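Local coordinates for protein insulinase family protease (Yersinia pestis, PDB 3GO9) that is a predicted protease of the insulinase (M16) family that binds several zinc ions in the crystal, at residues A[50-55]-A[118-123]; A[100-105]-A[387-392]; A[172-177]-A[251-256]; A[271-276]-A[437-442]. All blocks are in the same frame, centred on the assembly; numbering follows the deposited sequence. Where two conformers were deposited one is given.

Contact 1 of 4, residues A[50-55]-A[118-123]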
loop_
_atom_site.group_PDB
_atom_site.type_symbol
_atom_site.label_atom_id
_atom_site.label_comp_id
_atom_site.label_asym_id
_atom_site.label_seq_id
_atom_site.Cartn_x
_atom_site.Cartn_y
_atom_site.Cartn_z
ATOM N N ILE A 50 5.245 -20.254 -2.466
ATOM C CA ILE A 50 5.804 -19.473 -3.589
ATOM C C ILE A 50 4.744 -18.486 -3.920
ATOM O O ILE A 50 3.613 -18.879 -4.281
ATOM C CB ILE A 50 6.107 -20.346 -4.775
ATOM C CG1 ILE A 50 7.016 -21.511 -4.412
ATOM C CG2 ILE A 50 6.663 -19.551 -5.985
ATOM C CD1 ILE A 50 8.204 -21.126 -3.630
ATOM N N GLU A 51 5.096 -17.186 -3.897
ATOM C CA GLU A 51 4.136 -16.115 -4.167
ATOM C C GLU A 51 4.346 -15.515 -5.550
ATOM O O GLU A 51 5.450 -15.152 -5.893
ATOM C CB GLU A 51 4.240 -15.011 -3.114
ATOM C CG GLU A 51 3.992 -15.483 -1.679
ATOM C CD GLU A 51 2.549 -15.910 -1.454
ATOM O OE1 GLU A 51 1.645 -15.282 -2.054
ATOM O OE2 GLU A 51 2.302 -16.854 -0.641
ATOM N N LEU A 52 3.261 -15.427 -6.328
ATOM C CA LEU A 52 3.286 -14.831 -7.645
ATOM C C LEU A 52 2.302 -13.663 -7.689
ATOM O O LEU A 52 1.146 -13.759 -7.218
ATOM C CB LEU A 52 2.918 -15.871 -8.721
ATOM C CG LEU A 52 3.843 -17.077 -8.885
ATOM C CD1 LEU A 52 3.390 -18.176 -7.993
ATOM C CD2 LEU A 52 3.726 -17.563 -10.317
ATOM N N ARG A 53 2.705 -12.565 -8.319
ATOM C CA ARG A 53 1.824 -11.429 -8.476
ATOM C C ARG A 53 1.977 -10.939 -9.917
ATOM O O ARG A 53 3.110 -10.757 -10.389
ATOM C CB ARG A 53 2.175 -10.293 -7.491
ATOM C CG ARG A 53 2.112 -10.730 -6.072
ATOM C CD ARG A 53 0.708 -10.859 -5.522
ATOM N NE ARG A 53 0.854 -11.117 -4.094
ATOM C CZ ARG A 53 1.087 -12.317 -3.561
ATOM N NH1 ARG A 53 1.078 -13.411 -4.281
ATOM N NH2 ARG A 53 1.376 -12.444 -2.277
ATOM N N LEU A 54 0.859 -10.718 -10.605
ATOM C CA LEU A 54 0.910 -10.097 -11.909
ATOM C C LEU A 54 0.190 -8.803 -11.763
ATOM O O LEU A 54 -1.026 -8.791 -11.490
ATOM C CB LEU A 54 0.265 -10.968 -13.008
ATOM C CG LEU A 54 0.220 -10.337 -14.418
ATOM C CD1 LEU A 54 1.661 -10.282 -15.029
ATOM C CD2 LEU A 54 -0.700 -11.173 -15.312
ATOM N N ILE A 55 0.924 -7.708 -11.932
ATOM C CA ILE A 55 0.291 -6.378 -12.000
ATOM C C ILE A 55 0.123 -5.975 -13.441
ATOM O O ILE A 55 1.062 -6.042 -14.265
ATOM C CB ILE A 55 1.100 -5.257 -11.245
ATOM C CG1 ILE A 55 1.164 -5.524 -9.773
ATOM C CG2 ILE A 55 0.391 -3.849 -11.477
ATOM C CD1 ILE A 55 2.128 -4.530 -9.018
ATOM N N LEU A 118 -1.388 -15.413 -6.800
ATOM C CA LEU A 118 -1.361 -16.847 -6.510
ATOM C C LEU A 118 -0.291 -17.148 -5.443
ATOM O O LEU A 118 0.779 -16.517 -5.398
ATOM C CB LEU A 118 -1.095 -17.669 -7.764
ATOM C CG LEU A 118 -2.319 -17.890 -8.647
ATOM C CD1 LEU A 118 -2.006 -18.149 -10.109
ATOM C CD2 LEU A 118 -3.079 -19.109 -8.099
ATOM N N SER A 119 -0.563 -18.121 -4.582
ATOM C CA SER A 119 0.331 -18.541 -3.517
ATOM C C SER A 119 0.338 -20.061 -3.586
ATOM O O SER A 119 -0.726 -20.671 -3.354
ATOM C CB SER A 119 -0.248 -18.119 -2.144
ATOM O OG SER A 119 0.490 -18.710 -1.059
ATOM N N LEU A 120 1.467 -20.646 -3.961
ATOM C CA LEU A 120 1.557 -22.059 -4.252
ATOM C C LEU A 120 2.308 -22.758 -3.148
ATOM O O LEU A 120 3.232 -22.222 -2.530
ATOM C CB LEU A 120 2.325 -22.308 -5.554
ATOM C CG LEU A 120 1.852 -21.540 -6.757
ATOM C CD1 LEU A 120 2.717 -21.874 -7.967
ATOM C CD2 LEU A 120 0.377 -21.847 -7.010
ATOM N N PRO A 121 1.993 -24.031 -2.922
ATOM C CA PRO A 121 2.838 -24.710 -1.984
ATOM C C PRO A 121 4.251 -24.861 -2.476
ATOM O O PRO A 121 4.515 -24.901 -3.661
ATOM C CB PRO A 121 2.191 -26.104 -1.849
ATOM C CG PRO A 121 1.036 -26.094 -2.760
ATOM C CD PRO A 121 1.128 -24.931 -3.670
ATOM N N ASN A 122 5.152 -25.026 -1.529
ATOM C CA ASN A 122 6.528 -25.247 -1.865
ATOM C C ASN A 122 6.720 -26.608 -2.532
ATOM O O ASN A 122 5.905 -27.513 -2.352
ATOM C CB ASN A 122 7.406 -25.136 -0.613
ATOM C CG ASN A 122 8.750 -24.484 -0.909
ATOM O OD1 ASN A 122 9.313 -24.587 -2.020
ATOM N ND2 ASN A 122 9.235 -23.753 0.054
ATOM N N ASN A 123 7.729 -26.698 -3.377
ATOM C CA ASN A 123 8.102 -27.989 -3.970
ATOM C C ASN A 123 6.986 -28.639 -4.779
ATOM O O ASN A 123 6.784 -29.855 -4.725
ATOM C CB ASN A 123 8.621 -28.962 -2.902
ATOM C CG ASN A 123 9.293 -30.173 -3.527
ATOM O OD1 ASN A 123 9.889 -30.059 -4.607
ATOM N ND2 ASN A 123 9.144 -31.338 -2.907
#
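With OG swung opposite its own backbone N (chi1 170°), Ser119 meets Glu51, whose CG sits beside the backbone N and whose chain then folds at chi2 (-68°), bringing the carboxylate across to the neighbouring strand. Ser119 OG donates to Glu51 OE2 at 2.6 Å, arriving on the syn side but out of the carboxylate plane. The other oxygen faces Arg53: NH1 and NH2 both donate end-on to Glu51 OE1, NH1 on the anti lone pair, NH2 from above the carboxylate plane at 2.9 Å. Arg53 NH1 also donates to Leu52 O, which takes Leu118 N on the opposite face of its plane. Strands 50-56 and 114-120 are antiparallel neighbours in a seven-stranded mixed sheet. Two hydrogen-bonded pairs, Ile50 with Leu120 and Leu52 with Leu118, flank the non-hydrogen-bonded pair of Glu51 and Ser119; Leu52 N to Leu118 O, 2.9 Å, is almost straight. Ile50, Leu52, Leu118 and Leu120 share the other face, where Leu52 CD1 packs on Leu120 CD1 at 3.8 Å and helix 125-140 lies beyond. Helix 388-401 packs against Glu51 and Arg53. One face is thus apolar and the other carries a buried polar network, in which the bonds to both carboxylate oxygens and a zinc ion about 4 Å from the Glu51 side chain would probably favour an ionised Glu51.

Contact 2 of 4, residues A[100-105]-A[387-392]. With ZN (zinc ion), chain B.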
loop_
_atom_site.group_PDB
_atom_site.type_symbol
_atom_site.label_atom_id
_atom_site.label_comp_id
_atom_site.label_asym_id
_atom_site.label_seq_id
_atom_site.Cartn_x
_atom_site.Cartn_y
_atom_site.Cartn_z
ATOM N N ASN A 100 -1.739 -19.477 3.384
ATOM C CA ASN A 100 -2.262 -19.954 4.673
ATOM C C ASN A 100 -2.717 -18.865 5.646
ATOM O O ASN A 100 -3.586 -19.090 6.507
ATOM C CB ASN A 100 -1.187 -20.809 5.324
ATOM C CG ASN A 100 -0.894 -22.040 4.576
ATOM O OD1 ASN A 100 -1.792 -22.707 4.054
ATOM N ND2 ASN A 100 0.369 -22.437 4.575
ATOM N N GLU A 101 -2.118 -17.699 5.530
ATOM C CA GLU A 101 -2.473 -16.519 6.303
ATOM C C GLU A 101 -2.480 -15.315 5.380
ATOM O O GLU A 101 -1.898 -15.356 4.270
ATOM C CB GLU A 101 -1.562 -16.335 7.495
ATOM C CG GLU A 101 -0.183 -16.031 7.087
ATOM C CD GLU A 101 0.507 -17.263 6.519
ATOM O OE1 GLU A 101 0.944 -17.263 5.349
ATOM O OE2 GLU A 101 0.578 -18.296 7.187
ATOM N N ARG A 102 -3.140 -14.252 5.812
ATOM C CA ARG A 102 -3.290 -13.035 4.997
ATOM C C ARG A 102 -3.687 -13.402 3.573
ATOM O O ARG A 102 -3.115 -12.846 2.612
ATOM C CB ARG A 102 -1.981 -12.243 5.005
ATOM C CG ARG A 102 -1.601 -11.759 6.412
ATOM C CD ARG A 102 -0.246 -11.082 6.467
ATOM N NE ARG A 102 0.814 -12.039 6.245
ATOM C CZ ARG A 102 1.378 -12.783 7.187
ATOM N NH1 ARG A 102 2.327 -13.645 6.887
ATOM N NH2 ARG A 102 0.984 -12.640 8.456
ATOM N N PRO A 103 -4.689 -14.297 3.441
ATOM C CA PRO A 103 -5.012 -14.789 2.085
ATOM C C PRO A 103 -5.461 -13.649 1.235
ATOM O O PRO A 103 -6.082 -12.696 1.741
ATOM C CB PRO A 103 -6.125 -15.795 2.298
ATOM C CG PRO A 103 -6.699 -15.404 3.695
ATOM C CD PRO A 103 -5.530 -14.933 4.474
ATOM N N LEU A 104 -5.104 -13.720 -0.043
ATOM C CA LEU A 104 -5.473 -12.689 -0.998
ATOM C C LEU A 104 -6.548 -13.181 -1.918
ATOM O O LEU A 104 -6.595 -14.347 -2.282
ATOM C CB LEU A 104 -4.279 -12.272 -1.847
ATOM C CG LEU A 104 -3.211 -11.458 -1.115
ATOM C CD1 LEU A 104 -1.964 -11.219 -1.969
ATOM C CD2 LEU A 104 -3.793 -10.130 -0.668
ATOM N N PRO A 105 -7.405 -12.265 -2.312
ATOM C CA PRO A 105 -8.311 -12.664 -3.382
ATOM C C PRO A 105 -7.558 -12.922 -4.668
ATOM O O PRO A 105 -6.471 -12.372 -4.892
ATOM C CB PRO A 105 -9.251 -11.476 -3.530
ATOM C CG PRO A 105 -8.522 -10.299 -2.957
ATOM C CD PRO A 105 -7.501 -10.827 -1.979
ATOM N N ASP A 387 7.896 -14.215 6.297
ATOM C CA ASP A 387 7.100 -15.025 5.352
ATOM C C ASP A 387 7.222 -14.405 3.931
ATOM O O ASP A 387 7.266 -13.209 3.728
ATOM C CB ASP A 387 5.652 -14.939 5.851
ATOM C CG ASP A 387 4.656 -15.853 5.145
ATOM O OD1 ASP A 387 4.761 -16.066 3.944
ATOM O OD2 ASP A 387 3.699 -16.288 5.828
ATOM N N THR A 388 7.306 -15.280 2.942
ATOM C CA THR A 388 7.341 -14.869 1.524
ATOM C C THR A 388 6.215 -13.898 1.143
ATOM O O THR A 388 6.431 -12.996 0.373
ATOM C CB THR A 388 7.347 -16.081 0.588
ATOM O OG1 THR A 388 6.263 -16.942 0.946
ATOM C CG2 THR A 388 8.680 -16.854 0.677
ATOM N N ASP A 389 5.029 -14.051 1.715
ATOM C CA ASP A 389 3.986 -13.069 1.384
ATOM C C ASP A 389 4.232 -11.645 1.889
ATOM O O ASP A 389 3.796 -10.654 1.280
ATOM C CB ASP A 389 2.600 -13.550 1.756
ATOM C CG ASP A 389 2.279 -13.394 3.231
ATOM O OD1 ASP A 389 1.950 -12.289 3.653
ATOM O OD2 ASP A 389 2.388 -14.384 3.943
ATOM N N ILE A 390 4.956 -11.521 3.010
ATOM C CA ILE A 390 5.348 -10.235 3.541
ATOM C C ILE A 390 6.459 -9.604 2.703
ATOM O O ILE A 390 6.406 -8.379 2.389
ATOM C CB ILE A 390 5.707 -10.293 5.054
ATOM C CG1 ILE A 390 4.458 -10.715 5.847
ATOM C CG2 ILE A 390 6.252 -8.907 5.532
ATOM C CD1 ILE A 390 4.756 -11.096 7.302
ATOM N N LEU A 391 7.456 -10.421 2.312
ATOM C CA LEU A 391 8.461 -9.960 1.374
ATOM C C LEU A 391 7.779 -9.412 0.111
ATOM O O LEU A 391 8.207 -8.388 -0.454
ATOM C CB LEU A 391 9.441 -11.092 1.010
ATOM C CG LEU A 391 10.274 -11.669 2.133
ATOM C CD1 LEU A 391 11.111 -12.907 1.655
ATOM C CD2 LEU A 391 11.182 -10.605 2.769
HETATM N N MSE A 392 6.771 -10.140 -0.362
HETATM C CA MSE A 392 6.061 -9.735 -1.582
HETATM C C MSE A 392 5.323 -8.435 -1.383
HETATM O O MSE A 392 5.438 -7.534 -2.233
HETATM C CB MSE A 392 5.121 -10.824 -2.096
HETATM C CG MSE A 392 4.323 -10.385 -3.275
HETATM SE SE MSE A 392 5.492 -10.124 -4.866
HETATM C CE MSE A 392 5.630 -11.981 -5.366
HETATM ZN ZN ZN B . 2.405 -16.792 3.723
HETATM O O HOH W 1 -0.572 -10.701 1.854
HETATM O O HOH W 2 3.471 -16.926 1.633
HETATM O O HOH W 3 3.339 -19.009 4.062
#
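Glu101, in the loop after helix 87-95, shares a zinc ion with Asp387 and Asp389 at the N-terminal end of helix 388-401, Asp387 being the N-cap. Metal bonds come first. Glu101 OE1 binds zinc at 2.2 Å, Asp387 binds with both OD1 and OD2, and Asp389 adds OD2 at 2.4 Å; two waters and Asp99 supply the remaining oxygens. The shared zinc probably offsets the repulsion between these acids: Glu101 OE1 and Asp387 OD2 are 3.0 Å apart. Charge pairing follows. Arg102 grips Asp389 side-on, NE to OD1 at 2.8 Å and NH1 to OD2, both on syn lone pairs. Asp389 OD2 thus bonds both Arg102 NH1 and the zinc. Apolar contact braces the guanidinium: Ile390 CD1 lies over one face and Glu101 CG over the other, each toward the rim. As for capping, Asp389 N donates to Asp387 OD1 at 3.0 Å, from above the carboxylate plane. One zinc-bound water also donates to Thr388 OG1 at 2.9 Å.

Contact 3 of 4, residues A[172-177]-A[251-256]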
loop_
_atom_site.group_PDB
_atom_site.type_symbol
_atom_site.label_atom_id
_atom_site.label_comp_id
_atom_site.label_asym_id
_atom_site.label_seq_id
_atom_site.Cartn_x
_atom_site.Cartn_y
_atom_site.Cartn_z
ATOM N N TRP A 172 -13.594 7.657 2.307
ATOM C CA TRP A 172 -13.104 7.622 0.949
ATOM C C TRP A 172 -13.871 8.545 0.012
ATOM O O TRP A 172 -13.227 9.269 -0.765
ATOM C CB TRP A 172 -13.021 6.159 0.441
ATOM C CG TRP A 172 -12.302 6.072 -0.884
ATOM C CD1 TRP A 172 -12.817 5.627 -2.051
ATOM C CD2 TRP A 172 -10.933 6.449 -1.156
ATOM N NE1 TRP A 172 -11.863 5.714 -3.053
ATOM C CE2 TRP A 172 -10.700 6.208 -2.530
ATOM C CE3 TRP A 172 -9.894 6.957 -0.385
ATOM C CZ2 TRP A 172 -9.487 6.482 -3.131
ATOM C CZ3 TRP A 172 -8.666 7.201 -0.996
ATOM C CH2 TRP A 172 -8.484 6.984 -2.344
ATOM N N ARG A 173 -15.185 8.584 0.142
ATOM C CA ARG A 173 -16.043 9.508 -0.615
ATOM C C ARG A 173 -15.624 10.940 -0.377
ATOM O O ARG A 173 -15.477 11.716 -1.323
ATOM C CB ARG A 173 -17.531 9.344 -0.296
ATOM C CG ARG A 173 -18.103 8.014 -0.697
ATOM C CD ARG A 173 -17.836 7.708 -2.151
ATOM N NE ARG A 173 -18.436 6.448 -2.540
ATOM C CZ ARG A 173 -18.199 5.830 -3.686
ATOM N NH1 ARG A 173 -17.374 6.372 -4.592
ATOM N NH2 ARG A 173 -18.816 4.664 -3.927
ATOM N N TYR A 174 -15.307 11.270 0.857
ATOM C CA TYR A 174 -14.805 12.632 1.149
ATOM C C TYR A 174 -13.447 12.877 0.519
ATOM O O TYR A 174 -13.233 13.870 -0.170
ATOM C CB TYR A 174 -14.742 12.828 2.674
ATOM C CG TYR A 174 -14.263 14.194 3.067
ATOM C CD1 TYR A 174 -15.078 15.320 2.911
ATOM C CD2 TYR A 174 -13.008 14.396 3.533
ATOM C CE1 TYR A 174 -14.661 16.594 3.278
ATOM C CE2 TYR A 174 -12.559 15.690 3.880
ATOM C CZ TYR A 174 -13.385 16.775 3.740
ATOM O OH TYR A 174 -12.941 18.037 4.058
ATOM N N ARG A 175 -12.523 11.937 0.731
ATOM C CA ARG A 175 -11.179 12.096 0.285
ATOM C C ARG A 175 -11.033 12.198 -1.223
ATOM O O ARG A 175 -10.139 12.895 -1.690
ATOM C CB ARG A 175 -10.277 10.978 0.840
ATOM C CG ARG A 175 -8.793 11.182 0.650
ATOM C CD ARG A 175 -8.247 12.312 1.479
ATOM N NE ARG A 175 -6.900 12.760 1.080
ATOM C CZ ARG A 175 -6.634 13.576 0.056
ATOM N NH1 ARG A 175 -7.591 13.988 -0.772
ATOM N NH2 ARG A 175 -5.385 13.933 -0.169
ATOM N N LEU A 176 -11.931 11.529 -1.954
ATOM C CA LEU A 176 -11.988 11.533 -3.413
ATOM C C LEU A 176 -12.365 12.901 -4.011
ATOM O O LEU A 176 -12.174 13.155 -5.204
ATOM C CB LEU A 176 -13.054 10.559 -3.862
ATOM C CG LEU A 176 -12.739 9.076 -3.901
ATOM C CD1 LEU A 176 -14.023 8.293 -4.216
ATOM C CD2 LEU A 176 -11.696 8.803 -4.985
ATOM N N LYS A 177 -12.970 13.777 -3.215
ATOM C CA LYS A 177 -13.479 15.043 -3.810
ATOM C C LYS A 177 -12.325 15.866 -4.426
ATOM O O LYS A 177 -11.214 16.019 -3.856
ATOM C CB LYS A 177 -14.264 15.859 -2.805
ATOM C CG LYS A 177 -15.543 15.237 -2.329
ATOM C CD LYS A 177 -16.222 16.080 -1.312
ATOM C CE LYS A 177 -17.672 15.600 -1.088
ATOM N NZ LYS A 177 -18.240 16.180 0.159
ATOM N N PRO A 251 -5.257 17.728 -2.681
ATOM C CA PRO A 251 -4.854 17.872 -1.274
ATOM C C PRO A 251 -6.078 17.789 -0.364
ATOM O O PRO A 251 -7.191 18.151 -0.755
ATOM C CB PRO A 251 -4.282 19.297 -1.220
ATOM C CG PRO A 251 -3.887 19.597 -2.659
ATOM C CD PRO A 251 -4.905 18.901 -3.491
ATOM N N LEU A 252 -5.866 17.263 0.838
ATOM C CA LEU A 252 -6.897 17.260 1.854
ATOM C C LEU A 252 -7.259 18.674 2.248
ATOM O O LEU A 252 -6.386 19.436 2.647
ATOM C CB LEU A 252 -6.411 16.509 3.064
ATOM C CG LEU A 252 -7.414 16.284 4.183
ATOM C CD1 LEU A 252 -8.552 15.291 3.866
ATOM C CD2 LEU A 252 -6.617 15.792 5.390
ATOM N N PRO A 253 -8.550 19.024 2.198
ATOM C CA PRO A 253 -8.892 20.372 2.669
ATOM C C PRO A 253 -8.613 20.574 4.139
ATOM O O PRO A 253 -8.696 19.632 4.894
ATOM C CB PRO A 253 -10.402 20.485 2.409
ATOM C CG PRO A 253 -10.732 19.424 1.515
ATOM C CD PRO A 253 -9.742 18.315 1.678
ATOM N N PRO A 254 -8.343 21.830 4.549
ATOM C CA PRO A 254 -8.001 22.110 5.930
ATOM C C PRO A 254 -9.173 22.134 6.933
ATOM O O PRO A 254 -8.958 22.008 8.156
ATOM C CB PRO A 254 -7.373 23.501 5.841
ATOM C CG PRO A 254 -8.022 24.132 4.668
ATOM C CD PRO A 254 -8.433 23.051 3.735
ATOM N N GLU A 255 -10.401 22.282 6.441
ATOM C CA GLU A 255 -11.547 22.480 7.299
ATOM C C GLU A 255 -11.887 21.201 8.106
ATOM O O GLU A 255 -11.747 20.080 7.589
ATOM C CB GLU A 255 -12.778 22.931 6.461
ATOM C CG GLU A 255 -12.632 24.306 5.826
ATOM C CD GLU A 255 -11.790 24.301 4.544
ATOM O OE1 GLU A 255 -11.616 23.209 3.954
ATOM O OE2 GLU A 255 -11.296 25.390 4.141
ATOM N N PRO A 256 -12.338 21.347 9.362
ATOM C CA PRO A 256 -12.775 20.153 10.103
ATOM C C PRO A 256 -14.041 19.601 9.475
ATOM O O PRO A 256 -14.824 20.354 8.869
ATOM C CB PRO A 256 -13.066 20.670 11.506
ATOM C CG PRO A 256 -13.481 22.128 11.263
ATOM C CD PRO A 256 -12.547 22.577 10.163
HETATM O O HOH W 4 -10.958 18.339 5.682
HETATM O O HOH W 5 -10.241 16.976 -1.564
#
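Arg175 lays one face of its guanidinium over the backbone of Leu252, whose CA stands 4.0 Å above the middle of the plane and whose N is 3.5 Å from Arg175 NH2. Its polar end is held from outside, NH2 bonding to Ala250 O and forming a salt bridge with Asp274, whereas the buried NE has no partner in the model. The bend at chi2 (69°) turns the arginine stem so that CD touches Leu252 CD1 at 3.8 Å. That same methyl meets the ring edge of Tyr174, 4.0 Å from CE2, the leucine crossing both side chains at about a right angle. These contacts seat helix 170-175 against the proline-rich loop that leads into strand 257-261, an outermost strand of the five-stranded sheet. Toward the exposed part of the loop, Tyr174 OH approaches Pro253 CG at 3.6 Å and donates to a water at 2.6 Å; the water in turn donates to Pro253 O and Glu255 O.

Contact 4 of 4, residues A[271-276]-A[437-442]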
loop_
_atom_site.group_PDB
_atom_site.type_symbol
_atom_site.label_atom_id
_atom_site.label_comp_id
_atom_site.label_asym_id
_atom_site.label_seq_id
_atom_site.Cartn_x
_atom_site.Cartn_y
_atom_site.Cartn_z
ATOM N N LEU A 271 -6.655 13.185 13.771
ATOM C CA LEU A 271 -5.841 14.384 13.598
ATOM C C LEU A 271 -4.932 14.019 12.443
ATOM O O LEU A 271 -4.034 13.149 12.574
ATOM C CB LEU A 271 -5.031 14.697 14.887
ATOM C CG LEU A 271 -5.795 14.745 16.206
ATOM C CD1 LEU A 271 -4.798 15.170 17.328
ATOM C CD2 LEU A 271 -7.005 15.639 16.220
HETATM N N MSE A 272 -5.140 14.669 11.287
HETATM C CA MSE A 272 -4.518 14.240 10.021
HETATM C C MSE A 272 -3.606 15.270 9.445
HETATM O O MSE A 272 -3.893 16.453 9.518
HETATM C CB MSE A 272 -5.514 14.050 8.858
HETATM C CG MSE A 272 -6.921 13.725 9.137
HETATM SE SE MSE A 272 -7.234 12.259 7.968
HETATM C CE MSE A 272 -6.146 11.197 9.140
ATOM N N TRP A 273 -2.546 14.811 8.804
ATOM C CA TRP A 273 -1.706 15.664 7.959
ATOM C C TRP A 273 -1.531 14.976 6.592
ATOM O O TRP A 273 -1.301 13.762 6.518
ATOM C CB TRP A 273 -0.334 15.854 8.603
ATOM C CG TRP A 273 -0.322 16.640 9.863
ATOM C CD1 TRP A 273 -0.022 17.960 9.978
ATOM C CD2 TRP A 273 -0.599 16.175 11.194
ATOM N NE1 TRP A 273 -0.106 18.364 11.292
ATOM C CE2 TRP A 273 -0.458 17.286 12.060
ATOM C CE3 TRP A 273 -1.010 14.948 11.738
ATOM C CZ2 TRP A 273 -0.673 17.196 13.448
ATOM C CZ3 TRP A 273 -1.233 14.867 13.132
ATOM C CH2 TRP A 273 -1.048 15.995 13.961
ATOM N N ASP A 274 -1.618 15.752 5.507
ATOM C CA ASP A 274 -1.604 15.236 4.170
ATOM C C ASP A 274 -0.659 16.161 3.398
ATOM O O ASP A 274 -0.767 17.386 3.520
ATOM C CB ASP A 274 -3.014 15.288 3.610
ATOM C CG ASP A 274 -3.033 15.384 2.097
ATOM O OD1 ASP A 274 -2.865 14.335 1.465
ATOM O OD2 ASP A 274 -3.227 16.498 1.576
ATOM N N THR A 275 0.335 15.593 2.752
ATOM C CA THR A 275 1.335 16.408 2.026
ATOM C C THR A 275 1.780 15.678 0.766
ATOM O O THR A 275 1.592 14.475 0.659
ATOM C CB THR A 275 2.586 16.652 2.893
ATOM O OG1 THR A 275 3.140 15.391 3.245
ATOM C CG2 THR A 275 2.245 17.429 4.142
ATOM N N PRO A 276 2.335 16.407 -0.214
ATOM C CA PRO A 276 2.827 15.721 -1.395
ATOM C C PRO A 276 3.997 14.816 -1.034
ATOM O O PRO A 276 4.819 15.218 -0.222
ATOM C CB PRO A 276 3.362 16.855 -2.277
ATOM C CG PRO A 276 2.836 18.098 -1.747
ATOM C CD PRO A 276 2.381 17.875 -0.349
ATOM N N GLN A 437 2.587 22.629 11.702
ATOM C CA GLN A 437 1.673 22.580 10.586
ATOM C C GLN A 437 0.306 22.183 11.163
ATOM O O GLN A 437 0.202 21.220 11.904
ATOM C CB GLN A 437 2.179 21.579 9.551
ATOM C CG GLN A 437 3.714 21.692 9.176
ATOM C CD GLN A 437 4.259 23.135 9.127
ATOM O OE1 GLN A 437 3.637 24.039 8.532
ATOM N NE2 GLN A 437 5.421 23.356 9.772
ATOM N N ASP A 438 -0.733 22.955 10.864
ATOM C CA ASP A 438 -2.036 22.703 11.487
ATOM C C ASP A 438 -2.494 21.292 11.105
ATOM O O ASP A 438 -2.393 20.911 9.963
ATOM C CB ASP A 438 -3.083 23.681 10.955
ATOM C CG ASP A 438 -2.855 25.135 11.405
ATOM O OD1 ASP A 438 -1.941 25.420 12.198
ATOM O OD2 ASP A 438 -3.625 25.995 10.930
ATOM N N THR A 439 -3.016 20.571 12.076
ATOM C CA THR A 439 -3.709 19.330 11.779
ATOM C C THR A 439 -5.064 19.633 11.134
ATOM O O THR A 439 -5.571 20.779 11.133
ATOM C CB THR A 439 -3.905 18.473 13.066
ATOM O OG1 THR A 439 -4.111 17.116 12.674
ATOM C CG2 THR A 439 -5.056 18.991 13.896
ATOM N N THR A 440 -5.641 18.569 10.543
ATOM C CA THR A 440 -6.973 18.576 10.022
ATOM C C THR A 440 -7.794 17.630 10.861
ATOM O O THR A 440 -7.404 16.466 11.002
ATOM C CB THR A 440 -6.981 18.151 8.576
ATOM O OG1 THR A 440 -6.221 19.117 7.819
ATOM C CG2 THR A 440 -8.392 18.075 8.025
ATOM N N LEU A 441 -8.897 18.118 11.410
ATOM C CA LEU A 441 -9.757 17.298 12.266
ATOM C C LEU A 441 -10.803 16.576 11.464
ATOM O O LEU A 441 -11.687 17.201 10.858
ATOM C CB LEU A 441 -10.442 18.105 13.356
ATOM C CG LEU A 441 -9.578 18.950 14.261
ATOM C CD1 LEU A 441 -10.465 19.693 15.311
ATOM C CD2 LEU A 441 -8.525 18.094 14.919
ATOM N N VAL A 442 -10.769 15.250 11.525
ATOM C CA VAL A 442 -11.742 14.440 10.809
ATOM C C VAL A 442 -12.461 13.561 11.833
ATOM O O VAL A 442 -11.863 12.649 12.376
ATOM C CB VAL A 442 -11.072 13.603 9.737
ATOM C CG1 VAL A 442 -12.168 12.698 9.086
ATOM C CG2 VAL A 442 -10.337 14.482 8.702
HETATM O O HOH W 6 -3.370 18.908 8.347
#
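Trp273 and Thr439 pack tightly where strand 267-276 runs antiparallel to strand 440-446 inside a five-stranded mixed sheet. Thr439 CB lies over the six-membered ring of Trp273 in a CH-pi contact, 3.9 Å from its centroid, with OG1 over the same face toward the rim. Placed opposite its backbone N (chi1 -159°), Thr439 OG1 also reaches back to donate to Met272 O at 3.2 Å, from above the carbonyl plane. Met272, a selenomethionine, and Thr440 form the hydrogen-bonded pair, N to O both ways at 2.9 Å; Leu271 and Leu441 form the adjacent non-hydrogen-bonded pair. The strand segments are splayed, their directions 127° apart, and toward Gln437 and Asp438 the contact becomes looser and exposed. Here a water bridges the segments beside the last direct pair: it donates to Met272 O and Asp438 O and accepts from Thr440 OG1. Trp273 NE1 donates to Gln437 O at 2.9 Å, the oxygen lying close to the indole plane and NE1 above the carbonyl plane.

In the fold
The contacts form two pairs on opposite sides of the chain's centre. Contacts 1 and 2, with centres 9 Å apart, meet where helix 388-401 packs on strand 50-56 of the seven-stranded sheet: Met392 CG lies on Arg53 CG at 3.6 Å. Contacts 3 and 4, 10 Å apart between centres, are joined through Asp274 of contact 4, which holds both segments of contact 3: besides pairing with Arg175, its OD2 probably accepts from Leu252 N at 2.8 Å. Between the pairs, contacts 2 and 3 leave about 16 Å between nearest atoms. The loop closed by contact 2 encloses contact 3, whereas contacts 2 and 4 cross along the chain, their centres 32 Å apart.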